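Local coordinates for StiE protein (Stigmatella aurantiaca, PDB 6ECX) that contains an S-adenosylmethionine-dependent O-methyltransferase domain, the part described here, within a multifunctional polyketide synthase, at residues D102-G107 against R135-R140; D151-M156 against S177-H182. All coordinates share one frame; numbering follows the deposited sequence.

Contact 1. Residues D102-G107 against R135-R140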
loop_
_atom_site.group_PDB
_atom_site.type_symbol
_atom_site.label_atom_id
_atom_site.label_comp_id
_atom_site.label_asym_id
_atom_site.label_seq_id
_atom_site.Cartn_x
_atom_site.Cartn_y
_atom_site.Cartn_z
ATOM N N ASP A 102 -6.958 -3.919 7.137
ATOM C CA ASP A 102 -5.770 -3.539 7.905
ATOM C C ASP A 102 -6.147 -2.929 9.252
ATOM O O ASP A 102 -5.569 -3.282 10.289
ATOM C CB ASP A 102 -4.922 -2.576 7.087
ATOM C CG ASP A 102 -4.211 -3.266 5.940
ATOM O OD1 ASP A 102 -3.499 -4.264 6.195
ATOM O OD2 ASP A 102 -4.361 -2.820 4.786
ATOM N N LEU A 103 -7.143 -2.035 9.265
ATOM C CA LEU A 103 -7.591 -1.446 10.529
ATOM C C LEU A 103 -8.206 -2.488 11.441
ATOM O O LEU A 103 -7.980 -2.474 12.657
ATOM C CB LEU A 103 -8.609 -0.338 10.274
ATOM C CG LEU A 103 -8.084 0.923 9.589
ATOM C CD1 LEU A 103 -9.230 1.871 9.282
ATOM C CD2 LEU A 103 -7.044 1.590 10.459
ATOM N N ILE A 104 -9.021 -3.381 10.878
ATOM C CA ILE A 104 -9.699 -4.381 11.698
ATOM C C ILE A 104 -8.690 -5.358 12.306
ATOM O O ILE A 104 -8.778 -5.712 13.491
ATOM C CB ILE A 104 -10.757 -5.103 10.852
ATOM C CG1 ILE A 104 -11.962 -4.168 10.598
ATOM C CG2 ILE A 104 -11.142 -6.427 11.509
ATOM C CD1 ILE A 104 -12.942 -4.702 9.572
ATOM N N ILE A 105 -7.740 -5.833 11.497
ATOM C CA ILE A 105 -6.727 -6.756 11.998
ATOM C C ILE A 105 -5.915 -6.102 13.114
ATOM O O ILE A 105 -5.662 -6.711 14.159
ATOM C CB ILE A 105 -5.832 -7.234 10.841
ATOM C CG1 ILE A 105 -6.617 -8.185 9.933
ATOM C CG2 ILE A 105 -4.562 -7.895 11.370
ATOM C CD1 ILE A 105 -5.909 -8.485 8.633
ATOM N N LEU A 106 -5.501 -4.850 12.910
ATOM C CA LEU A 106 -4.774 -4.133 13.953
ATOM C C LEU A 106 -5.627 -3.987 15.208
ATOM O O LEU A 106 -5.159 -4.256 16.322
ATOM C CB LEU A 106 -4.330 -2.763 13.428
ATOM C CG LEU A 106 -3.222 -2.811 12.369
ATOM C CD1 LEU A 106 -2.960 -1.432 11.797
ATOM C CD2 LEU A 106 -1.918 -3.362 12.971
ATOM N N GLY A 107 -6.901 -3.615 15.042
ATOM C CA GLY A 107 -7.763 -3.415 16.201
ATOM C C GLY A 107 -8.066 -4.699 16.950
ATOM O O GLY A 107 -8.164 -4.704 18.185
ATOM N N ARG A 135 -17.489 -6.996 14.070
ATOM C CA ARG A 135 -16.417 -7.460 14.934
ATOM C C ARG A 135 -16.387 -6.745 16.288
ATOM O O ARG A 135 -15.471 -6.990 17.080
ATOM C CB ARG A 135 -15.084 -7.311 14.201
ATOM C CG ARG A 135 -14.913 -8.364 13.100
ATOM C CD ARG A 135 -14.282 -7.781 11.853
ATOM N NE ARG A 135 -14.171 -8.754 10.766
ATOM C CZ ARG A 135 -15.068 -8.900 9.794
ATOM N NH1 ARG A 135 -14.880 -9.812 8.848
ATOM N NH2 ARG A 135 -16.155 -8.136 9.765
ATOM N N GLY A 136 -17.372 -5.891 16.577
ATOM C CA GLY A 136 -17.421 -5.208 17.861
ATOM C C GLY A 136 -16.344 -4.161 18.072
ATOM O O GLY A 136 -15.968 -3.884 19.214
ATOM N N LEU A 137 -15.838 -3.564 17.000
ATOM C CA LEU A 137 -14.761 -2.587 17.073
ATOM C C LEU A 137 -15.239 -1.152 16.874
ATOM O O LEU A 137 -14.409 -0.254 16.718
ATOM C CB LEU A 137 -13.695 -2.926 16.031
ATOM C CG LEU A 137 -12.964 -4.259 16.253
ATOM C CD1 LEU A 137 -12.322 -4.750 14.957
ATOM C CD2 LEU A 137 -11.911 -4.044 17.318
ATOM N N GLN A 138 -16.552 -0.905 16.884
ATOM C CA GLN A 138 -17.039 0.435 16.583
ATOM C C GLN A 138 -16.674 1.451 17.658
ATOM O O GLN A 138 -16.846 2.648 17.439
ATOM C CB GLN A 138 -18.562 0.426 16.373
ATOM C CG GLN A 138 -19.407 0.189 17.631
ATOM C CD GLN A 138 -19.533 -1.283 17.985
ATOM O OE1 GLN A 138 -18.715 -2.105 17.555
ATOM N NE2 GLN A 138 -20.568 -1.628 18.755
ATOM N N ASN A 139 -16.172 1.023 18.804
ATOM C CA ASN A 139 -15.732 1.999 19.785
ATOM C C ASN A 139 -14.298 2.430 19.574
ATOM O O ASN A 139 -13.899 3.467 20.116
ATOM C CB ASN A 139 -15.915 1.447 21.199
ATOM C CG ASN A 139 -17.317 1.013 21.434
ATOM O OD1 ASN A 139 -17.589 -0.148 21.750
ATOM N ND2 ASN A 139 -18.242 1.943 21.248
ATOM N N ARG A 140 -13.523 1.673 18.789
ATOM C CA ARG A 140 -12.140 2.019 18.542
ATOM C C ARG A 140 -11.813 2.363 17.091
ATOM O O ARG A 140 -10.739 2.926 16.852
ATOM C CB ARG A 140 -11.215 0.886 19.007
ATOM C CG ARG A 140 -11.505 0.450 20.450
ATOM C CD ARG A 140 -10.340 -0.323 21.041
ATOM N NE ARG A 140 -10.440 -1.748 20.766
ATOM C CZ ARG A 140 -9.631 -2.432 19.968
ATOM N NH1 ARG A 140 -9.842 -3.734 19.807
ATOM N NH2 ARG A 140 -8.619 -1.827 19.336
#
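R135 meets I104 where helix 122-134 gives way to the turn before strand 141-145. R135 CD lies 3.4 Å from I104 CG2, the two side chains crossing at about a right angle. A bend at chi2 (140°) helps carry the chain there; arginine suits the place because its methylenes cover I104 while NH2 bonds to R131 O in the last turn of helix 122-134. G136, with positive phi, is the C-prime residue of the Schellman motif that ends this helix, a conformation that favours glycine. L137 then turns inward: L137 CD1 rests 4.0 Å from I104 CG2, and L137 CD2 packs 3.9 Å from G107 O. Glycine suits 107 because a CB would point at the loop and come tightly against L137 CD2. Finally, R140 presents a guanidinium edge to G107 O. R140 NH1 donates to G107 O; the modelled 2.5 Å is implausibly short and the length doubtful. The oxygen lies in the guanidinium plane, with the donor above the carbonyl plane. NH2 adds a weak bond to it and also holds L113 O. The likely positive charge of R140 thus sits against G107 O in the last turn of helix 101-109, where it would probably complement the negative end of the helix dipole.

Contact 2. Residues D151-M156 against S177-H182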
loop_
_atom_site.group_PDB
_atom_site.type_symbol
_atom_site.label_atom_id
_atom_site.label_comp_id
_atom_site.label_asym_id
_atom_site.label_seq_id
_atom_site.Cartn_x
_atom_site.Cartn_y
_atom_site.Cartn_z
ATOM N N ASP A 151 -9.345 16.838 3.137
ATOM C CA ASP A 151 -9.973 16.813 4.457
ATOM C C ASP A 151 -8.919 16.492 5.507
ATOM O O ASP A 151 -8.270 15.441 5.436
ATOM C CB ASP A 151 -11.077 15.760 4.518
ATOM C CG ASP A 151 -12.253 16.093 3.625
ATOM O OD1 ASP A 151 -12.771 17.230 3.711
ATOM O OD2 ASP A 151 -12.653 15.215 2.825
ATOM N N ASP A 152 -8.777 17.374 6.496
ATOM C CA ASP A 152 -7.856 17.104 7.593
ATOM C C ASP A 152 -8.185 15.774 8.255
ATOM O O ASP A 152 -9.355 15.430 8.451
ATOM C CB ASP A 152 -7.913 18.226 8.628
ATOM C CG ASP A 152 -7.032 19.398 8.256
ATOM O OD1 ASP A 152 -6.440 19.367 7.156
ATOM O OD2 ASP A 152 -6.923 20.343 9.064
ATOM N N PHE A 153 -7.141 15.010 8.568
ATOM C CA PHE A 153 -7.323 13.832 9.392
ATOM C C PHE A 153 -7.907 14.251 10.744
ATOM O O PHE A 153 -7.684 15.377 11.202
ATOM C CB PHE A 153 -5.991 13.104 9.562
ATOM C CG PHE A 153 -5.400 12.628 8.264
ATOM C CD1 PHE A 153 -6.195 11.989 7.316
ATOM C CD2 PHE A 153 -4.048 12.838 7.976
ATOM C CE1 PHE A 153 -5.649 11.547 6.106
ATOM C CE2 PHE A 153 -3.503 12.404 6.778
ATOM C CZ PHE A 153 -4.304 11.749 5.840
ATOM N N PRO A 154 -8.709 13.392 11.380
ATOM C CA PRO A 154 -9.509 13.811 12.538
ATOM C C PRO A 154 -8.855 13.508 13.881
ATOM O O PRO A 154 -9.477 12.932 14.781
ATOM C CB PRO A 154 -10.802 13.015 12.355
ATOM C CG PRO A 154 -10.347 11.734 11.739
ATOM C CD PRO A 154 -9.136 12.068 10.879
ATOM N N GLY A 155 -7.592 13.886 14.029
ATOM C CA GLY A 155 -6.889 13.621 15.264
ATOM C C GLY A 155 -5.388 13.730 15.074
ATOM O O GLY A 155 -4.897 14.162 14.026
ATOM N N MET A 156 -4.674 13.295 16.108
ATOM C CA MET A 156 -3.218 13.314 16.141
ATOM C C MET A 156 -2.746 11.878 16.331
ATOM O O MET A 156 -3.134 11.221 17.305
ATOM C CB MET A 156 -2.726 14.231 17.268
ATOM C CG MET A 156 -1.226 14.412 17.328
ATOM S SD MET A 156 -0.544 15.166 15.834
ATOM C CE MET A 156 -1.280 16.796 15.904
ATOM N N SER A 177 1.257 17.287 3.614
ATOM C CA SER A 177 1.009 18.296 4.636
ATOM C C SER A 177 -0.001 17.790 5.657
ATOM O O SER A 177 0.187 17.947 6.873
ATOM C CB SER A 177 0.525 19.591 3.972
ATOM O OG SER A 177 -0.058 20.480 4.908
ATOM N N ASN A 178 -1.084 17.170 5.175
ATOM C CA ASN A 178 -2.072 16.570 6.074
ATOM C C ASN A 178 -1.440 15.495 6.960
ATOM O O ASN A 178 -1.757 15.386 8.150
ATOM C CB ASN A 178 -3.212 15.980 5.241
ATOM C CG ASN A 178 -4.486 15.769 6.040
ATOM O OD1 ASN A 178 -4.573 16.124 7.224
ATOM N ND2 ASN A 178 -5.499 15.203 5.382
ATOM N N ILE A 179 -0.555 14.677 6.398
ATOM C CA ILE A 179 0.114 13.659 7.206
ATOM C C ILE A 179 0.965 14.322 8.287
ATOM O O ILE A 179 0.862 13.998 9.480
ATOM C CB ILE A 179 0.965 12.732 6.313
ATOM C CG1 ILE A 179 0.060 11.854 5.432
ATOM C CG2 ILE A 179 1.885 11.864 7.193
ATOM C CD1 ILE A 179 0.796 11.091 4.332
ATOM N N ASP A 180 1.803 15.276 7.876
ATOM C CA ASP A 180 2.668 16.008 8.802
ATOM C C ASP A 180 1.868 16.650 9.937
ATOM O O ASP A 180 2.160 16.439 11.113
ATOM C CB ASP A 180 3.454 17.071 8.017
ATOM C CG ASP A 180 4.445 17.826 8.871
ATOM O OD1 ASP A 180 4.711 17.373 10.000
ATOM O OD2 ASP A 180 4.953 18.870 8.404
ATOM N N ARG A 181 0.835 17.416 9.606
ATOM C CA ARG A 181 0.131 18.171 10.637
ATOM C C ARG A 181 -0.607 17.276 11.628
ATOM O O ARG A 181 -1.018 17.758 12.696
ATOM C CB ARG A 181 -0.837 19.164 9.974
ATOM C CG ARG A 181 -0.089 20.269 9.229
ATOM C CD ARG A 181 -1.007 21.290 8.534
ATOM N NE ARG A 181 -1.722 20.714 7.397
ATOM C CZ ARG A 181 -3.005 20.391 7.422
ATOM N NH1 ARG A 181 -3.717 20.608 8.521
ATOM N NH2 ARG A 181 -3.581 19.868 6.349
ATOM N N HIS A 182 -0.790 15.997 11.306
ATOM C CA HIS A 182 -1.525 15.091 12.189
ATOM C C HIS A 182 -0.690 13.905 12.649
ATOM O O HIS A 182 -1.237 12.896 13.097
ATOM C CB HIS A 182 -2.810 14.628 11.500
ATOM C CG HIS A 182 -3.739 15.753 11.225
ATOM N ND1 HIS A 182 -3.624 16.549 10.106
ATOM C CD2 HIS A 182 -4.756 16.268 11.956
ATOM C CE1 HIS A 182 -4.553 17.490 10.145
ATOM N NE2 HIS A 182 -5.250 17.341 11.256
HETATM O O HOH W 1 -7.121 19.385 11.864
#
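N178 bonds to the backbone of the opposing loop through both ends of its amide. N178 ND2 donates to D151 O at 2.8 Å, from above that carbonyl's plane, and also to S148 O; N178 OD1 takes the F153 N-H on a lone pair, in a nearly straight bond of 165°. With CG anti to the backbone N (chi1 -160°), the amide also lies flat over one face of the F153 ring, ND2 above its centre. Asparagine suits the place by joining donor, acceptor and flat surface. D152 OD1 receives R181 NH2 at 3.0 Å in a salt bridge, from the syn side but well out of the carboxylate plane, while weaker NH1 bonds reach both carboxylate oxygens; R181 NE is held by S177 OG, which helps fix the guanidinium. H182 ND1 donates to N178 O at 2.9 Å, and H182 NE2 shares a water with D152 OD2. F153 CB sits over one face of the H182 ring, and the F153 ring edge points toward that imidazole in an offset edge-to-face pair. G155 O, buried here 3.0 Å from H182 CD2, has no hydrogen-bond partner in the model. The loop into strand 157-163 is thus fastened to helix 172-181 beside S-adenosylmethionine-binding D147 and S148, in a Rossmann-like methyltransferase fold.

Overall arrangement
Past the N-terminal helices and strand 91-94, the chain enters helix 101-109, passes through strand 114-119 and helix 122-134, and returns to helix 101-109 at 135-140, where contact 1 closes its loop just before strand 141-145. Contact 2 opens only afterwards: the 151-156 loop leads into strand 157-163, and the chain comes back on helix 172-181. The two loops therefore follow in series, neither nesting nor crossing. The centres of contact 1 and contact 2 lie about 21 Å apart. Contact 1 ties helix 101-109 to the loop between helix 122-134 and the outermost strand 141-145, whereas contact 2 joins a loop and helix flanking strand 157-163, farther into the same sheet.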